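Local structure of leukocyte-associated immunoglobulin-like receptor 1 (Mus musculus, 4ESK) at residues A[33-36]-A[37-40]; A[44-48]-A[49-53]. The protein acts through this extracellular immunoglobulin-like domain as a collagen receptor that inhibits immune cells, its phosphorylated cytoplasmic part recruiting the phosphatases PTPN6 and PTPN11. All coordinates share one frame; numbering follows the deposited sequence. Where two conformers were deposited one is given.

Contact 1 of 2, residues A[33-36]-A[37-40]; sequences SDKH and DLYN
The carbonyls of Lys35 and His36 accept the backbone N-H groups of Leu38 and Tyr39, winding residues 36-38 into a short 3-10 turn within the 33-40 loop. The Leu38 N to Lys35 O bond measures 3.0 Å, and the Tyr39 N to His36 O bond follows at 3.3 Å. Both donors stand well above the carbonyl planes rather than on a lone pair, consistent with the tight winding of the turn.

The van der Waals contacts gather round the same Lys35 carbonyl. Tyr39 CG lies beside its own backbone N (chi1 -57°), which brings the ring back along the turn, with CD2 3.5 Å from Lys35 O. CE2 of that ring also approaches Lys35 CB at 4.2 Å. Leu38 comes to the same oxygen through its CB, 3.4 Å from Lys35 O, while its CD1 runs near Lys35 CD. The lysine chain bends at chi2 and again at chi4, and its ammonium end leads away from the turn.

Among the polar side chains, His36 and Asp37 are linked through a water, which lies in the plane of the imidazole, at its edge, 2.9 Å from His36 ND1, and is hydrogen-bonded to Asp37 OD2 as well. Ahead of the turn, Ser33 OG donates to Asp34 OD2 over 3.0 Å, from above the carboxylate plane.

In the immunoglobulin fold this is the B-C loop, joining strands 26-31 and 41-46. The largely buried His36 ring meets Tyr82 of strand 76-84, and its NE2 is hydrogen-bonded to Asp63 of strand 62-67. Tyr39 lies nearly parallel to the Tyr32 ring and also touches Trp88 and Glu90 of strand 88-100, and its carbonyl receives Thr56 OG1, just past strand 49-55.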
loop_
_atom_site.group_PDB
_atom_site.type_symbol
_atom_site.label_atom_id
_atom_site.label_comp_id
_atom_site.label_asym_id
_atom_site.label_seq_id
_atom_site.Cartn_x
_atom_site.Cartn_y
_atom_site.Cartn_z
ATOM N N SER A 33 7.428 -8.544 -6.985
ATOM C CA SER A 33 7.825 -9.786 -7.625
ATOM C C SER A 33 9.159 -9.596 -8.334
ATOM O O SER A 33 9.402 -8.585 -9.008
ATOM C CB SER A 33 6.779 -10.211 -8.656
ATOM O OG SER A 33 6.826 -9.344 -9.783
ATOM N N ASP A 34 10.010 -10.585 -8.229
ATOM C CA ASP A 34 11.184 -10.656 -9.102
ATOM C C ASP A 34 12.340 -9.827 -8.556
ATOM O O ASP A 34 13.462 -10.316 -8.548
ATOM C CB ASP A 34 10.881 -10.232 -10.567
ATOM C CG ASP A 34 9.729 -11.017 -11.198
ATOM O OD1 ASP A 34 9.790 -12.267 -11.142
ATOM O OD2 ASP A 34 8.772 -10.393 -11.759
ATOM N N LYS A 35 12.078 -8.600 -8.095
ATOM C CA LYS A 35 13.162 -7.635 -7.799
ATOM C C LYS A 35 13.287 -7.232 -6.335
ATOM O O LYS A 35 14.050 -6.330 -6.005
ATOM C CB LYS A 35 12.970 -6.350 -8.614
ATOM C CG LYS A 35 12.689 -6.558 -10.084
ATOM C CD LYS A 35 13.900 -7.064 -10.829
ATOM C CE LYS A 35 13.718 -6.931 -12.340
ATOM N NZ LYS A 35 13.191 -5.602 -12.787
ATOM N N HIS A 36 12.566 -7.900 -5.445
ATOM C CA HIS A 36 12.453 -7.432 -4.054
ATOM C C HIS A 36 13.789 -7.322 -3.358
ATOM O O HIS A 36 14.023 -6.369 -2.611
ATOM C CB HIS A 36 11.518 -8.364 -3.292
ATOM C CG HIS A 36 11.097 -7.851 -1.936
ATOM N ND1 HIS A 36 11.744 -8.171 -0.811
ATOM C CD2 HIS A 36 10.006 -7.073 -1.554
ATOM C CE1 HIS A 36 11.115 -7.595 0.244
ATOM N NE2 HIS A 36 10.059 -6.931 -0.217
ATOM N N ASP A 37 14.697 -8.267 -3.625
ATOM C CA ASP A 37 16.013 -8.279 -2.969
ATOM C C ASP A 37 16.884 -7.063 -3.299
ATOM O O ASP A 37 17.841 -6.778 -2.572
ATOM C CB ASP A 37 16.806 -9.551 -3.340
ATOM C CG ASP A 37 16.388 -10.765 -2.545
ATOM O OD1 ASP A 37 16.424 -11.890 -3.090
ATOM O OD2 ASP A 37 16.042 -10.613 -1.359
ATOM N N LEU A 38 16.574 -6.357 -4.379
ATOM C CA LEU A 38 17.403 -5.219 -4.818
ATOM C C LEU A 38 17.186 -3.950 -3.986
ATOM O O LEU A 38 18.055 -3.059 -3.957
ATOM C CB LEU A 38 17.156 -4.886 -6.281
ATOM C CG LEU A 38 17.333 -5.993 -7.321
ATOM C CD1 LEU A 38 17.216 -5.407 -8.713
ATOM C CD2 LEU A 38 18.656 -6.723 -7.121
ATOM N N TYR A 39 16.027 -3.856 -3.332
ATOM C CA TYR A 39 15.616 -2.633 -2.626
ATOM C C TYR A 39 15.599 -2.928 -1.136
ATOM O O TYR A 39 15.160 -4.010 -0.732
ATOM C CB TYR A 39 14.249 -2.158 -3.146
ATOM C CG TYR A 39 14.280 -1.913 -4.640
ATOM C CD1 TYR A 39 14.783 -0.740 -5.153
ATOM C CD2 TYR A 39 13.891 -2.899 -5.541
ATOM C CE1 TYR A 39 14.853 -0.512 -6.519
ATOM C CE2 TYR A 39 13.970 -2.691 -6.910
ATOM C CZ TYR A 39 14.453 -1.489 -7.398
ATOM O OH TYR A 39 14.553 -1.236 -8.756
ATOM N N ASN A 40 16.112 -2.001 -0.328
ATOM C CA ASN A 40 16.191 -2.207 1.118
ATOM C C ASN A 40 15.203 -1.368 1.944
ATOM O O ASN A 40 15.123 -1.547 3.149
ATOM C CB ASN A 40 17.634 -2.029 1.630
ATOM C CG ASN A 40 18.157 -0.623 1.474
ATOM O OD1 ASN A 40 17.491 0.260 0.937
ATOM N ND2 ASN A 40 19.400 -0.407 1.948
HETATM O O HOH W 1 14.178 -9.379 0.177
#

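Contact 2 of 2, residues A[44-48]-A[49-53]; sequences LEKDG and STFME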
loop_
_atom_site.group_PDB
_atom_site.type_symbol
_atom_site.label_atom_id
_atom_site.label_comp_id
_atom_site.label_asym_id
_atom_site.label_seq_id
_atom_site.Cartn_x
_atom_site.Cartn_y
_atom_site.Cartn_z
ATOM N N LEU A 44 5.094 3.645 1.984
ATOM C CA LEU A 44 3.741 3.895 1.570
ATOM C C LEU A 44 3.638 5.389 1.394
ATOM O O LEU A 44 3.848 6.147 2.359
ATOM C CB LEU A 44 2.796 3.370 2.637
ATOM C CG LEU A 44 1.308 3.312 2.373
ATOM C CD1 LEU A 44 1.011 2.590 1.052
ATOM C CD2 LEU A 44 0.705 2.587 3.564
ATOM N N GLU A 45 3.365 5.807 0.169
ATOM C CA GLU A 45 3.170 7.211 -0.175
ATOM C C GLU A 45 1.672 7.499 -0.138
ATOM O O GLU A 45 0.885 6.717 -0.673
ATOM C CB GLU A 45 3.719 7.521 -1.568
ATOM C CG GLU A 45 3.698 9.016 -1.925
ATOM C CD GLU A 45 4.146 9.322 -3.348
ATOM O OE1 GLU A 45 5.303 9.735 -3.526
ATOM O OE2 GLU A 45 3.341 9.148 -4.303
ATOM N N LYS A 46 1.294 8.605 0.498
ATOM C CA LYS A 46 -0.103 9.072 0.493
ATOM C C LYS A 46 -0.133 10.497 -0.004
ATOM O O LYS A 46 0.546 11.350 0.569
ATOM C CB LYS A 46 -0.694 9.006 1.897
ATOM C CG LYS A 46 -2.128 9.547 2.055
ATOM C CD LYS A 46 -2.563 9.448 3.504
ATOM C CE LYS A 46 -3.991 9.918 3.725
ATOM N NZ LYS A 46 -4.208 11.338 3.320
ATOM N N ASP A 47 -0.910 10.755 -1.057
ATOM C CA ASP A 47 -1.120 12.107 -1.599
ATOM C C ASP A 47 0.209 12.830 -1.878
ATOM O O ASP A 47 0.387 13.985 -1.504
ATOM C CB ASP A 47 -1.997 12.931 -0.644
ATOM C CG ASP A 47 -3.367 12.314 -0.422
ATOM O OD1 ASP A 47 -3.878 11.663 -1.352
ATOM O OD2 ASP A 47 -3.933 12.488 0.687
ATOM N N GLY A 48 1.143 12.124 -2.502
ATOM C CA GLY A 48 2.435 12.702 -2.868
ATOM C C GLY A 48 3.514 12.806 -1.800
ATOM O O GLY A 48 4.587 13.323 -2.103
ATOM N N SER A 49 3.271 12.341 -0.568
ATOM C CA SER A 49 4.324 12.352 0.451
ATOM C C SER A 49 4.412 11.044 1.222
ATOM O O SER A 49 3.478 10.229 1.224
ATOM C CB SER A 49 4.176 13.543 1.410
ATOM O OG SER A 49 3.126 13.352 2.331
ATOM N N THR A 50 5.569 10.826 1.853
ATOM C CA THR A 50 5.791 9.625 2.628
ATOM C C THR A 50 4.827 9.558 3.807
ATOM O O THR A 50 4.741 10.495 4.626
ATOM C CB THR A 50 7.234 9.541 3.135
ATOM O OG1 THR A 50 8.135 9.628 2.024
ATOM C CG2 THR A 50 7.458 8.256 3.892
ATOM N N PHE A 51 4.073 8.473 3.872
ATOM C CA PHE A 51 3.109 8.234 4.945
ATOM C C PHE A 51 3.703 7.320 6.013
ATOM O O PHE A 51 3.654 7.613 7.209
ATOM C CB PHE A 51 1.806 7.669 4.354
ATOM C CG PHE A 51 0.717 7.424 5.360
ATOM C CD1 PHE A 51 0.026 8.487 5.927
ATOM C CD2 PHE A 51 0.363 6.134 5.724
ATOM C CE1 PHE A 51 -1.000 8.256 6.846
ATOM C CE2 PHE A 51 -0.647 5.898 6.645
ATOM C CZ PHE A 51 -1.334 6.962 7.211
ATOM N N MET A 52 4.250 6.186 5.597
ATOM C CA MET A 52 4.899 5.243 6.499
ATOM C C MET A 52 6.055 4.629 5.712
ATOM O O MET A 52 5.983 4.533 4.474
ATOM C CB MET A 52 3.939 4.125 6.943
ATOM C CG MET A 52 2.893 4.511 7.976
ATOM S SD MET A 52 1.629 3.230 8.115
ATOM C CE MET A 52 0.698 3.865 9.519
ATOM N N GLU A 53 7.117 4.253 6.416
ATOM C CA GLU A 53 8.218 3.544 5.777
ATOM C C GLU A 53 8.949 2.613 6.708
ATOM O O GLU A 53 8.862 2.715 7.934
ATOM C CB GLU A 53 9.169 4.512 5.087
ATOM C CG GLU A 53 9.955 5.407 6.018
ATOM C CD GLU A 53 10.764 6.474 5.290
ATOM O OE1 GLU A 53 10.919 6.420 4.050
ATOM O OE2 GLU A 53 11.246 7.386 5.993
#
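Lys46 passes its aliphatic chain obliquely over the Phe51 side chain, CD approaching Phe51 CD1 at 3.7 Å and CB resting 3.8 Å from Phe51 CB. The two belong to the C-C' beta hairpin of the immunoglobulin fold, closed by a type I' turn from Lys46 to Ser49, with Asp47 and Gly48 at its corners. Phe51 CG is anti to the backbone N (chi1 -178°), which sets the ring alongside Leu44. Phe51 CD2 lies 4.2 Å from Leu44 CD2. Beyond the ring Lys46 stays extended until chi4, where it bends so that NZ forms a salt bridge with Asp47 OD2 at 2.9 Å; NZ also donates to Thr75 O. Replacing Lys46 by alanine is likely to take the methylene cover from Phe51 and leave the Asp47 carboxylate without its charged mate. Lys46 and Ser49 exchange backbone bonds on the turn side. Farther along a classic beta bulge sets two residues, Phe51 and Met52, opposite Leu44, and Leu44 N donates to Met52 O. Leu44 O accepts two bonds: Phe51 N arrives at 2.8 Å nearly along the C=O axis, whereas Met52 N, at 3.3 Å, lies in the carbonyl plane on a lone pair.

Overall arrangement
The two contacts follow one another along the chain and do not touch, their centres lying about 19 Å apart. Strand 41-46 connects them: it starts just after the 33-40 loop and enters the hairpin turn at its far end. Strand 49-55 then runs back, so that Thr56 is hydrogen-bonded through its backbone to Asn40, at the end of contact 1. Strand 76-84 is a further shared neighbour, offering Tyr82 to contact 1 and Tyr78 to contact 2. Strand 62-67 of the other sheet likewise meets both, through Asp63 and through Phe65 and Ile67. Contact 1 is more peripheral, its centre about 16 Å from that of the chain, against about 9 Å for contact 2.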